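Local coordinates for protein acetate kinase (Entamoeba histolytica, PDB 4H0O) that probably interconverts acetate and acetyl phosphate as a pyrophosphate-dependent acetate kinase of the ASKHA superfamily, with an RNase H-like fold, at residues P53-H58 against I66-L71; A164-A169 against Q177-G182; S279-D284 against G296-T301; G355-D360 against M376-V381. One frame throughout, in Å; residues are numbered along the deposited sequence.

Contact 1: P53-H58 against I66-L71; sequences PFIEHH and IETPIL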
# COMPACT_ATOMS: atom_id res chain seq x y z
N PRO B 53 12.39 -33.61 -30.20
CA PRO B 53 12.12 -32.18 -30.03
C PRO B 53 12.79 -31.40 -31.16
O PRO B 53 13.79 -31.86 -31.71
CB PRO B 53 12.78 -31.86 -28.69
CG PRO B 53 13.81 -32.91 -28.50
CD PRO B 53 13.22 -34.15 -29.11
N PHE B 54 12.26 -30.23 -31.49
CA PHE B 54 12.73 -29.50 -32.66
C PHE B 54 12.49 -28.00 -32.53
O PHE B 54 11.66 -27.56 -31.73
CB PHE B 54 12.04 -30.02 -33.92
CG PHE B 54 10.55 -29.85 -33.91
CD1 PHE B 54 9.74 -30.76 -33.26
CD2 PHE B 54 9.95 -28.77 -34.55
CE1 PHE B 54 8.36 -30.61 -33.25
CE2 PHE B 54 8.58 -28.61 -34.54
CZ PHE B 54 7.78 -29.54 -33.89
N ILE B 55 13.22 -27.23 -33.33
CA ILE B 55 12.91 -25.81 -33.50
C ILE B 55 11.95 -25.67 -34.67
O ILE B 55 12.20 -26.18 -35.76
CB ILE B 55 14.18 -24.98 -33.78
CG1 ILE B 55 15.23 -25.23 -32.69
CG2 ILE B 55 13.83 -23.50 -33.86
CD1 ILE B 55 16.51 -24.45 -32.89
N GLU B 56 10.82 -25.00 -34.44
CA GLU B 56 9.87 -24.76 -35.51
C GLU B 56 10.06 -23.36 -36.08
O GLU B 56 9.89 -22.37 -35.37
CB GLU B 56 8.43 -24.93 -35.01
CG GLU B 56 7.36 -24.63 -36.05
CD GLU B 56 6.00 -25.15 -35.66
OE1 GLU B 56 5.90 -25.86 -34.63
OE2 GLU B 56 5.02 -24.87 -36.38
N HIS B 57 10.42 -23.29 -37.35
CA HIS B 57 10.60 -22.00 -38.00
C HIS B 57 9.43 -21.65 -38.91
O HIS B 57 8.96 -22.48 -39.68
CB HIS B 57 11.91 -21.98 -38.79
CG HIS B 57 13.14 -22.05 -37.93
ND1 HIS B 57 13.65 -20.96 -37.27
CD2 HIS B 57 13.96 -23.09 -37.64
CE1 HIS B 57 14.73 -21.32 -36.60
NE2 HIS B 57 14.94 -22.61 -36.81
N HIS B 58 8.95 -20.41 -38.78
CA HIS B 58 7.93 -19.89 -39.68
C HIS B 58 8.58 -18.83 -40.57
O HIS B 58 9.02 -17.78 -40.10
CB HIS B 58 6.75 -19.32 -38.89
CG HIS B 58 5.96 -20.37 -38.16
ND1 HIS B 58 4.86 -20.06 -37.38
CD2 HIS B 58 6.11 -21.70 -38.10
CE1 HIS B 58 4.38 -21.18 -36.87
NE2 HIS B 58 5.11 -22.19 -37.28
N ILE B 66 13.59 -28.36 -37.61
CA ILE B 66 14.93 -28.92 -37.48
C ILE B 66 15.00 -29.69 -36.17
O ILE B 66 14.90 -29.09 -35.09
CB ILE B 66 16.01 -27.82 -37.50
CG1 ILE B 66 16.04 -27.09 -38.84
CG2 ILE B 66 17.38 -28.41 -37.22
CD1 ILE B 66 15.06 -25.94 -38.94
N GLU B 67 15.17 -31.00 -36.26
CA GLU B 67 15.25 -31.84 -35.07
C GLU B 67 16.51 -31.51 -34.27
O GLU B 67 17.59 -31.32 -34.83
CB GLU B 67 15.19 -33.32 -35.44
CG GLU B 67 13.80 -33.79 -35.83
CD GLU B 67 13.79 -35.22 -36.35
OE1 GLU B 67 14.56 -35.52 -37.28
OE2 GLU B 67 13.00 -36.03 -35.82
N THR B 68 16.35 -31.44 -32.96
CA THR B 68 17.41 -31.00 -32.07
C THR B 68 17.37 -31.79 -30.77
O THR B 68 16.33 -32.36 -30.43
CB THR B 68 17.25 -29.50 -31.71
OG1 THR B 68 15.87 -29.22 -31.44
CG2 THR B 68 17.71 -28.61 -32.86
N PRO B 69 18.49 -31.84 -30.05
CA PRO B 69 18.42 -32.31 -28.66
C PRO B 69 17.67 -31.26 -27.85
O PRO B 69 17.35 -30.20 -28.39
CB PRO B 69 19.88 -32.35 -28.22
CG PRO B 69 20.68 -32.34 -29.50
CD PRO B 69 19.87 -31.54 -30.46
N ILE B 70 17.37 -31.53 -26.58
CA ILE B 70 16.82 -30.49 -25.73
C ILE B 70 17.88 -29.40 -25.58
O ILE B 70 19.04 -29.69 -25.25
CB ILE B 70 16.39 -31.02 -24.35
CG1 ILE B 70 15.18 -31.94 -24.49
CG2 ILE B 70 16.06 -29.87 -23.41
CD1 ILE B 70 13.99 -31.28 -25.15
N LEU B 71 17.50 -28.15 -25.85
CA LEU B 71 18.46 -27.06 -25.89
C LEU B 71 18.23 -26.07 -24.75
O LEU B 71 17.09 -25.78 -24.39
CB LEU B 71 18.35 -26.32 -27.23
CG LEU B 71 18.73 -27.12 -28.49
CD1 LEU B 71 18.34 -26.38 -29.76
CD2 LEU B 71 20.22 -27.40 -28.48

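Contact 2: A164-A169 against Q177-G182; sequences AERTYA and QYLKFG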
# COMPACT_ATOMS: atom_id res chain seq x y z
N ALA B 164 12.11 10.89 -2.89
CA ALA B 164 11.02 10.79 -1.92
C ALA B 164 10.02 9.69 -2.27
O ALA B 164 9.39 9.11 -1.39
CB ALA B 164 10.31 12.13 -1.79
N GLU B 165 9.88 9.42 -3.57
CA GLU B 165 8.92 8.42 -4.04
C GLU B 165 9.55 7.03 -4.09
O GLU B 165 8.84 6.02 -4.13
CB GLU B 165 8.40 8.80 -5.43
CG GLU B 165 8.25 10.31 -5.65
CD GLU B 165 6.97 10.86 -5.05
OE1 GLU B 165 5.91 10.22 -5.21
OE2 GLU B 165 7.03 11.94 -4.43
N ARG B 166 10.88 6.97 -4.10
CA ARG B 166 11.61 5.70 -4.13
C ARG B 166 12.00 5.25 -2.74
O ARG B 166 12.49 4.12 -2.55
CB ARG B 166 12.89 5.83 -4.97
CG ARG B 166 12.69 6.07 -6.45
CD ARG B 166 14.02 6.10 -7.19
NE ARG B 166 14.69 4.80 -7.18
CZ ARG B 166 16.00 4.62 -7.35
NH1 ARG B 166 16.79 5.66 -7.54
NH2 ARG B 166 16.51 3.40 -7.32
N THR B 167 11.79 6.12 -1.75
CA THR B 167 12.30 5.90 -0.40
C THR B 167 11.26 5.37 0.58
O THR B 167 10.19 5.96 0.76
CB THR B 167 12.88 7.21 0.19
OG1 THR B 167 13.93 7.69 -0.66
CG2 THR B 167 13.43 6.97 1.59
N TYR B 168 11.59 4.25 1.23
CA TYR B 168 10.75 3.72 2.30
C TYR B 168 11.15 4.33 3.64
O TYR B 168 12.33 4.58 3.89
CB TYR B 168 10.84 2.19 2.34
CG TYR B 168 10.22 1.52 1.14
CD1 TYR B 168 8.84 1.49 0.98
CD2 TYR B 168 11.00 0.91 0.17
CE1 TYR B 168 8.26 0.88 -0.11
CE2 TYR B 168 10.43 0.30 -0.93
CZ TYR B 168 9.05 0.29 -1.06
OH TYR B 168 8.47 -0.32 -2.15
N ALA B 169 10.17 4.56 4.51
CA ALA B 169 10.41 5.23 5.78
C ALA B 169 11.16 4.35 6.79
O ALA B 169 10.66 4.10 7.89
CB ALA B 169 9.09 5.72 6.37
N GLN B 177 19.60 0.40 0.78
CA GLN B 177 19.71 -0.96 0.24
C GLN B 177 18.40 -1.40 -0.40
O GLN B 177 18.38 -2.32 -1.22
CB GLN B 177 20.09 -1.95 1.35
CG GLN B 177 21.46 -1.71 1.98
CD GLN B 177 21.68 -2.58 3.21
OE1 GLN B 177 20.80 -3.33 3.63
NE2 GLN B 177 22.87 -2.47 3.79
N TYR B 178 17.31 -0.73 -0.03
CA TYR B 178 15.98 -1.17 -0.44
C TYR B 178 15.16 -0.05 -1.07
O TYR B 178 13.98 0.13 -0.75
CB TYR B 178 15.24 -1.79 0.74
CG TYR B 178 15.98 -2.95 1.37
CD1 TYR B 178 16.31 -4.07 0.61
CD2 TYR B 178 16.36 -2.93 2.70
CE1 TYR B 178 16.99 -5.13 1.17
CE2 TYR B 178 17.05 -3.99 3.27
CZ TYR B 178 17.36 -5.09 2.49
OH TYR B 178 18.04 -6.15 3.05
N LEU B 179 15.79 0.70 -1.97
CA LEU B 179 15.08 1.73 -2.71
C LEU B 179 14.09 1.08 -3.68
O LEU B 179 14.27 -0.06 -4.11
CB LEU B 179 16.06 2.63 -3.47
CG LEU B 179 16.93 3.54 -2.60
CD1 LEU B 179 17.86 4.39 -3.45
CD2 LEU B 179 16.06 4.43 -1.72
N LYS B 180 13.02 1.81 -4.00
CA LYS B 180 12.04 1.33 -4.97
C LYS B 180 12.64 1.37 -6.37
O LYS B 180 13.38 2.30 -6.71
CB LYS B 180 10.77 2.18 -4.90
CG LYS B 180 9.75 1.87 -5.98
CD LYS B 180 8.48 2.70 -5.83
CE LYS B 180 7.82 2.47 -4.48
NZ LYS B 180 6.52 3.19 -4.38
N PHE B 181 12.34 0.36 -7.17
CA PHE B 181 12.75 0.34 -8.57
C PHE B 181 11.55 0.52 -9.50
O PHE B 181 11.46 1.51 -10.22
CB PHE B 181 13.51 -0.95 -8.90
CG PHE B 181 14.93 -0.97 -8.42
CD1 PHE B 181 15.92 -0.28 -9.12
CD2 PHE B 181 15.30 -1.68 -7.29
CE1 PHE B 181 17.23 -0.29 -8.69
CE2 PHE B 181 16.61 -1.69 -6.85
CZ PHE B 181 17.58 -1.00 -7.55
N GLY B 182 10.63 -0.45 -9.48
CA GLY B 182 9.50 -0.42 -10.39
C GLY B 182 9.80 -1.25 -11.62
O GLY B 182 10.95 -1.33 -12.06
O HOH W 1 14.02 2.91 0.90

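Contact 3: S279-D284 against G296-T301; sequences SELSSD and GPKAKT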
# COMPACT_ATOMS: atom_id res chain seq x y z
N SER B 279 -8.88 -17.34 -4.22
CA SER B 279 -9.91 -18.07 -4.95
C SER B 279 -9.86 -19.56 -4.64
O SER B 279 -10.89 -20.24 -4.65
CB SER B 279 -9.77 -17.87 -6.46
OG SER B 279 -8.67 -18.61 -6.97
N GLU B 280 -8.65 -20.06 -4.37
CA GLU B 280 -8.41 -21.49 -4.13
C GLU B 280 -8.81 -22.32 -5.34
O GLU B 280 -9.13 -23.50 -5.21
CB GLU B 280 -9.15 -21.98 -2.87
CG GLU B 280 -8.73 -21.28 -1.59
CD GLU B 280 -9.55 -21.73 -0.38
OE1 GLU B 280 -10.50 -22.51 -0.57
OE2 GLU B 280 -9.23 -21.29 0.75
N LEU B 281 -8.76 -21.71 -6.52
CA LEU B 281 -9.18 -22.36 -7.76
C LEU B 281 -8.13 -22.24 -8.86
O LEU B 281 -7.55 -23.24 -9.28
CB LEU B 281 -10.50 -21.76 -8.26
CG LEU B 281 -10.99 -22.29 -9.61
CD1 LEU B 281 -11.77 -23.58 -9.43
CD2 LEU B 281 -11.84 -21.25 -10.33
N SER B 282 -7.90 -21.01 -9.31
CA SER B 282 -6.99 -20.76 -10.43
C SER B 282 -6.21 -19.46 -10.22
O SER B 282 -6.61 -18.60 -9.43
CB SER B 282 -7.77 -20.68 -11.74
OG SER B 282 -6.92 -20.45 -12.85
N SER B 283 -5.10 -19.32 -10.94
CA SER B 283 -4.34 -18.08 -10.95
C SER B 283 -4.84 -17.17 -12.07
O SER B 283 -4.46 -16.01 -12.17
CB SER B 283 -2.85 -18.36 -11.14
OG SER B 283 -2.58 -18.88 -12.43
N ASP B 284 -5.71 -17.73 -12.92
CA ASP B 284 -6.24 -17.00 -14.07
C ASP B 284 -7.59 -16.36 -13.74
O ASP B 284 -8.52 -17.04 -13.30
CB ASP B 284 -6.37 -17.95 -15.27
CG ASP B 284 -6.48 -17.21 -16.60
OD1 ASP B 284 -7.28 -16.26 -16.70
OD2 ASP B 284 -5.77 -17.59 -17.55
N GLY B 296 -19.95 -22.45 -9.54
CA GLY B 296 -19.19 -23.63 -9.19
C GLY B 296 -18.99 -23.76 -7.69
O GLY B 296 -19.35 -22.87 -6.93
N PRO B 297 -18.40 -24.89 -7.26
CA PRO B 297 -18.18 -25.19 -5.85
C PRO B 297 -17.31 -24.16 -5.12
O PRO B 297 -17.36 -24.10 -3.89
CB PRO B 297 -17.48 -26.55 -5.89
CG PRO B 297 -17.91 -27.16 -7.19
CD PRO B 297 -17.99 -26.00 -8.14
N LYS B 298 -16.54 -23.37 -5.86
CA LYS B 298 -15.65 -22.38 -5.25
C LYS B 298 -16.05 -20.94 -5.57
O LYS B 298 -15.21 -20.04 -5.62
CB LYS B 298 -14.20 -22.64 -5.69
CG LYS B 298 -13.66 -23.98 -5.21
CD LYS B 298 -12.23 -24.20 -5.67
CE LYS B 298 -11.65 -25.44 -5.00
NZ LYS B 298 -11.81 -25.37 -3.52
N ALA B 299 -17.35 -20.72 -5.78
CA ALA B 299 -17.86 -19.40 -6.15
C ALA B 299 -17.61 -18.32 -5.09
O ALA B 299 -17.18 -17.21 -5.43
CB ALA B 299 -19.34 -19.49 -6.48
N LYS B 300 -17.88 -18.63 -3.82
CA LYS B 300 -17.67 -17.69 -2.72
C LYS B 300 -16.23 -17.17 -2.65
O LYS B 300 -16.01 -15.96 -2.51
CB LYS B 300 -18.04 -18.33 -1.37
CG LYS B 300 -19.54 -18.43 -1.09
CD LYS B 300 -19.80 -18.77 0.38
CE LYS B 300 -21.29 -18.83 0.71
NZ LYS B 300 -21.99 -19.96 0.04
N THR B 301 -15.27 -18.08 -2.76
CA THR B 301 -13.86 -17.72 -2.69
C THR B 301 -13.37 -17.01 -3.95
O THR B 301 -12.50 -16.14 -3.88
CB THR B 301 -12.97 -18.95 -2.40
OG1 THR B 301 -13.44 -20.07 -3.16
CG2 THR B 301 -13.00 -19.29 -0.92

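Contact 4: G355-D360 against M376-V381; sequences GIELDD and MPSSKV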
# COMPACT_ATOMS: atom_id res chain seq x y z
N GLY B 355 -15.84 11.35 -12.59
CA GLY B 355 -16.13 11.79 -13.95
C GLY B 355 -15.81 10.77 -15.03
O GLY B 355 -15.28 11.13 -16.08
N ILE B 356 -16.12 9.50 -14.77
CA ILE B 356 -15.95 8.46 -15.77
C ILE B 356 -17.30 7.93 -16.26
O ILE B 356 -18.04 7.28 -15.52
CB ILE B 356 -15.08 7.28 -15.26
CG1 ILE B 356 -13.62 7.72 -15.14
CG2 ILE B 356 -15.18 6.08 -16.19
CD1 ILE B 356 -12.67 6.62 -14.69
N GLU B 357 -17.61 8.24 -17.52
CA GLU B 357 -18.85 7.80 -18.15
C GLU B 357 -18.50 6.75 -19.20
O GLU B 357 -18.10 7.08 -20.32
CB GLU B 357 -19.56 8.99 -18.79
CG GLU B 357 -19.57 10.23 -17.92
CD GLU B 357 -20.23 11.43 -18.58
OE1 GLU B 357 -20.25 11.49 -19.83
OE2 GLU B 357 -20.74 12.30 -17.84
N LEU B 358 -18.66 5.48 -18.83
CA LEU B 358 -18.21 4.38 -19.67
C LEU B 358 -19.27 3.94 -20.68
O LEU B 358 -20.44 3.75 -20.33
CB LEU B 358 -17.81 3.19 -18.78
CG LEU B 358 -16.80 2.20 -19.36
CD1 LEU B 358 -15.44 2.86 -19.54
CD2 LEU B 358 -16.67 0.98 -18.47
N ASP B 359 -18.87 3.80 -21.94
CA ASP B 359 -19.75 3.20 -22.94
C ASP B 359 -19.71 1.69 -22.71
O ASP B 359 -18.76 1.01 -23.13
CB ASP B 359 -19.30 3.55 -24.36
CG ASP B 359 -20.37 3.27 -25.40
OD1 ASP B 359 -21.17 2.32 -25.22
OD2 ASP B 359 -20.41 3.99 -26.42
N ASP B 360 -20.73 1.17 -22.04
CA ASP B 360 -20.76 -0.23 -21.62
C ASP B 360 -20.82 -1.21 -22.79
O ASP B 360 -20.38 -2.36 -22.66
CB ASP B 360 -21.91 -0.48 -20.64
CG ASP B 360 -21.65 0.12 -19.27
OD1 ASP B 360 -20.47 0.17 -18.87
OD2 ASP B 360 -22.61 0.54 -18.60
N MET B 376 -17.35 7.65 -23.19
CA MET B 376 -17.95 8.67 -24.03
C MET B 376 -16.95 9.81 -24.18
O MET B 376 -16.16 10.07 -23.27
CB MET B 376 -19.23 9.20 -23.39
CG MET B 376 -20.20 8.13 -22.91
SD MET B 376 -20.86 7.11 -24.26
CE MET B 376 -22.01 6.06 -23.37
N PRO B 377 -16.95 10.49 -25.34
CA PRO B 377 -16.08 11.65 -25.55
C PRO B 377 -16.45 12.83 -24.66
O PRO B 377 -15.62 13.72 -24.44
CB PRO B 377 -16.31 12.00 -27.03
CG PRO B 377 -17.60 11.34 -27.39
CD PRO B 377 -17.65 10.09 -26.57
N SER B 378 -17.67 12.85 -24.15
CA SER B 378 -18.09 13.88 -23.21
C SER B 378 -17.53 13.62 -21.81
O SER B 378 -17.40 14.54 -21.00
CB SER B 378 -19.62 13.95 -23.14
OG SER B 378 -20.17 12.68 -22.83
N SER B 379 -17.19 12.36 -21.54
CA SER B 379 -16.70 11.95 -20.23
C SER B 379 -15.47 12.74 -19.80
O SER B 379 -14.49 12.85 -20.55
CB SER B 379 -16.38 10.45 -20.21
OG SER B 379 -15.88 10.05 -18.95
N LYS B 380 -15.52 13.29 -18.58
CA LYS B 380 -14.45 14.13 -18.05
C LYS B 380 -13.11 13.40 -18.06
O LYS B 380 -12.13 13.90 -18.63
CB LYS B 380 -14.79 14.56 -16.62
CG LYS B 380 -13.81 15.58 -16.04
CD LYS B 380 -13.82 15.56 -14.52
CE LYS B 380 -12.80 16.52 -13.95
NZ LYS B 380 -12.70 16.41 -12.47
N VAL B 381 -13.07 12.22 -17.44
CA VAL B 381 -11.89 11.36 -17.49
C VAL B 381 -12.07 10.36 -18.62
O VAL B 381 -13.14 9.76 -18.77
CB VAL B 381 -11.70 10.59 -16.17
CG1 VAL B 381 -10.48 9.69 -16.23
CG2 VAL B 381 -11.58 11.56 -15.00

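Contact 1: P53-H58 against I66-L71
Ile55 and Ile66 form an antiparallel hydrogen-bonded pair, Ile55 N giving to Ile66 O at 3.1 Å and Ile66 N returning the bond to Ile55 O at 3.2 Å, while Phe54 and Glu67 make the non-hydrogen-bonded pair next to it. Past the strand end a nearly straight bond, 170° at the hydrogen, runs from Thr68 N to Pro53 O at 2.9 Å; the Thr68 hydroxyl adds at most a weak bond to the same carbonyl. The side chains of Ile55 and Ile66 leave the sheet on one face. With CG1 beside its own backbone N (chi1 -54°) and an extended end, Ile55 brings CD1 to 4.1 Å from Leu71 CD1, the two chains crossing at about a right angle. Ile66 instead turns CD1 to the ring edge of His57, near the ring plane, with CD2 as the nearest atom. That ring is fixed from outside by a bond of ND1 to Tyr28 OH and by stacking with Phe83. On the loop side Ile70 CD1 lies 3.7 Å from Pro53 CG. Phe54 meets 66-71 through CB, near Ile66 O, its ring leading away from that segment. Ile66 packs on Phe83 and Thr68 on Leu79, both of helix 73-86. Strands 54-59 and 62-67 thus form a beta hairpin, and 62-67 is an outermost strand, within this chain, of the N-terminal mixed sheet.

Contact 2: A164-A169 against Q177-G182
The backbone of Lys180 is gripped twice by Arg166, through its carbonyl and its guanidinium. Lys180 N reaches Arg166 O at 2.8 Å, on a lone pair, and Arg166 NE reaches Lys180 O at 2.9 Å, nearly along the C=O axis and within the guanidinium plane. The bend at chi3 (66°) turns the edge of the guanidinium to Lys180 O, which also takes a weak second bond from NH2. One face of the guanidinium is packed by Leu179 CD1. Lys180 CB lies by the Arg166 carbonyl and the chain beyond runs past that of Glu165, CE reaching 3.7 Å from Tyr168 OH. Here the chain leaving helix 163-166 (165-168) runs roughly antiparallel to 178-181, in the loop that leads to His184, a predicted transition-state stabiliser; the side chain of Phe181 lies about 9 Å from that of Asp154, the predicted proton donor/acceptor. Looser is the link through a water, which accepts from Tyr168 N at 2.8 Å but gives only a weak bond to Tyr178 O, and the Arg166 guanidinium is at most weakly attracted to the distant Phe181 ring. Separately, the Tyr168 ring edge comes close to Tyr178 O, CD2 at 3.2 Å. Tyr178 OH turns away to bond Gln259 of the second subunit.

Contact 3: S279-D284 against G296-T301
Thr301 OG1 lies 3.0 Å from Ser279 O, across the contact, and equally 3.0 Å from Lys298 O in its own segment, so a single hydroxyl proton faces two carbonyl acceptors. With chi1 at 41° the hydroxyl sits between the backbone N and the carbonyl carbon of Thr301, a position that lets it face both oxygens. This is a meeting of helix ends: Ser279 closes helix 274-279, and Thr301 belongs to the first turn of helix 299-324, for which Lys298 is the N-cap residue, within a type I turn from Gly296 to Ala299. A CA-H...O contact runs the opposite way, from Ser279 CA to Thr301 O at 3.4 Å. The chain leaving helix 274-279 is shaped by two ST turns: Ser279 OG accepts from Leu281 N at 3.1 Å and is itself bonded to Leu275 O, and Ser282 OG accepts from Asp284 N. They lead to Asp284, a predicted ATP-binding residue that caps helix 285-293 and forms a salt bridge with Arg286. Further out, Lys298 stretches its aliphatic chain over the Glu280 carbonyl, CE standing 3.2 Å from Glu280 O, and the bend at chi4 (-53°) keeps NZ near the same oxygen. The ammonium stops 4.3 Å from Glu280 OE1, too far for a salt bridge, so the attraction is probably modest. Leu281 packs on the Lys298 side chain, CD1 to CD at 3.8 Å. On the side towards Thr301, the methyl CG2 lies 4.1 Å from Glu280 OE1, and the two side chains cross at about a right angle.

Contact 4: G355-D360 against M376-V381
Ser379 turns its hydroxyl to the backbone N of Glu357: OG is anti to its own backbone N (chi1 179°), accepts from Glu357 N at 2.9 Å along a nearly straight line, and gives its own proton to Val381 O at 2.8 Å. One side chain thus ties a neighbouring backbone N to a carbonyl two residues further along its own segment. Glu357 runs out extended past CG, laying CB and CG alongside Ser379; its OE1 receives the Ser378 hydroxyl at 3.2 Å, approached nearly head-on along the C-O bond. The backbones are joined by Val381 N to Gly355 O at 2.8 Å and by Met376 N to Glu357 O at 3.0 Å. In Met376 CG stands beside the backbone N and the chain bends at chi2 (-64°), bringing SD and CE beside Asp359: CE lies 3.7 Å from Asp359 CA, and SD 3.8 Å from OD2, with the two side chains about perpendicular. At the other end Ile356 CG1 packs on Val381 CB at 3.6 Å. The type I turn from Met376 to Ser379 sets Ser378 and Ser379 beside the Glu357 side chain. Ile356 and Leu358 lean on Cys348 of helix 341-350, and Val381 reaches Leu327. Asp359, at the N-cap of helix 360-365, makes a weak bond to Ser361 N, while 376-381 connects strands 372-373 and 382-385 at the edge region of the six-stranded sheet.

The four contacts follow one another along the chain, each closing before the next opens, and none touches another. Contact 1 belongs to the eight-stranded sheet built from the N-terminal part of the chain, while contact 4 joins loops bordering the six-stranded sheet; their centres are about 50 Å apart, on opposite sides of the chain's centre. Contacts 2 and 3 lie between them in sequence, their centres about 35 Å apart, and both join residues at helix ends with loops. Contact 2 borders the second subunit broadly, contact 3 only through Glu280, and contacts 1 and 4 not at all. Contact 2 lies nearest the predicted catalytic residues, and the loop of contact 3 leads to Asp284, predicted to bind ATP.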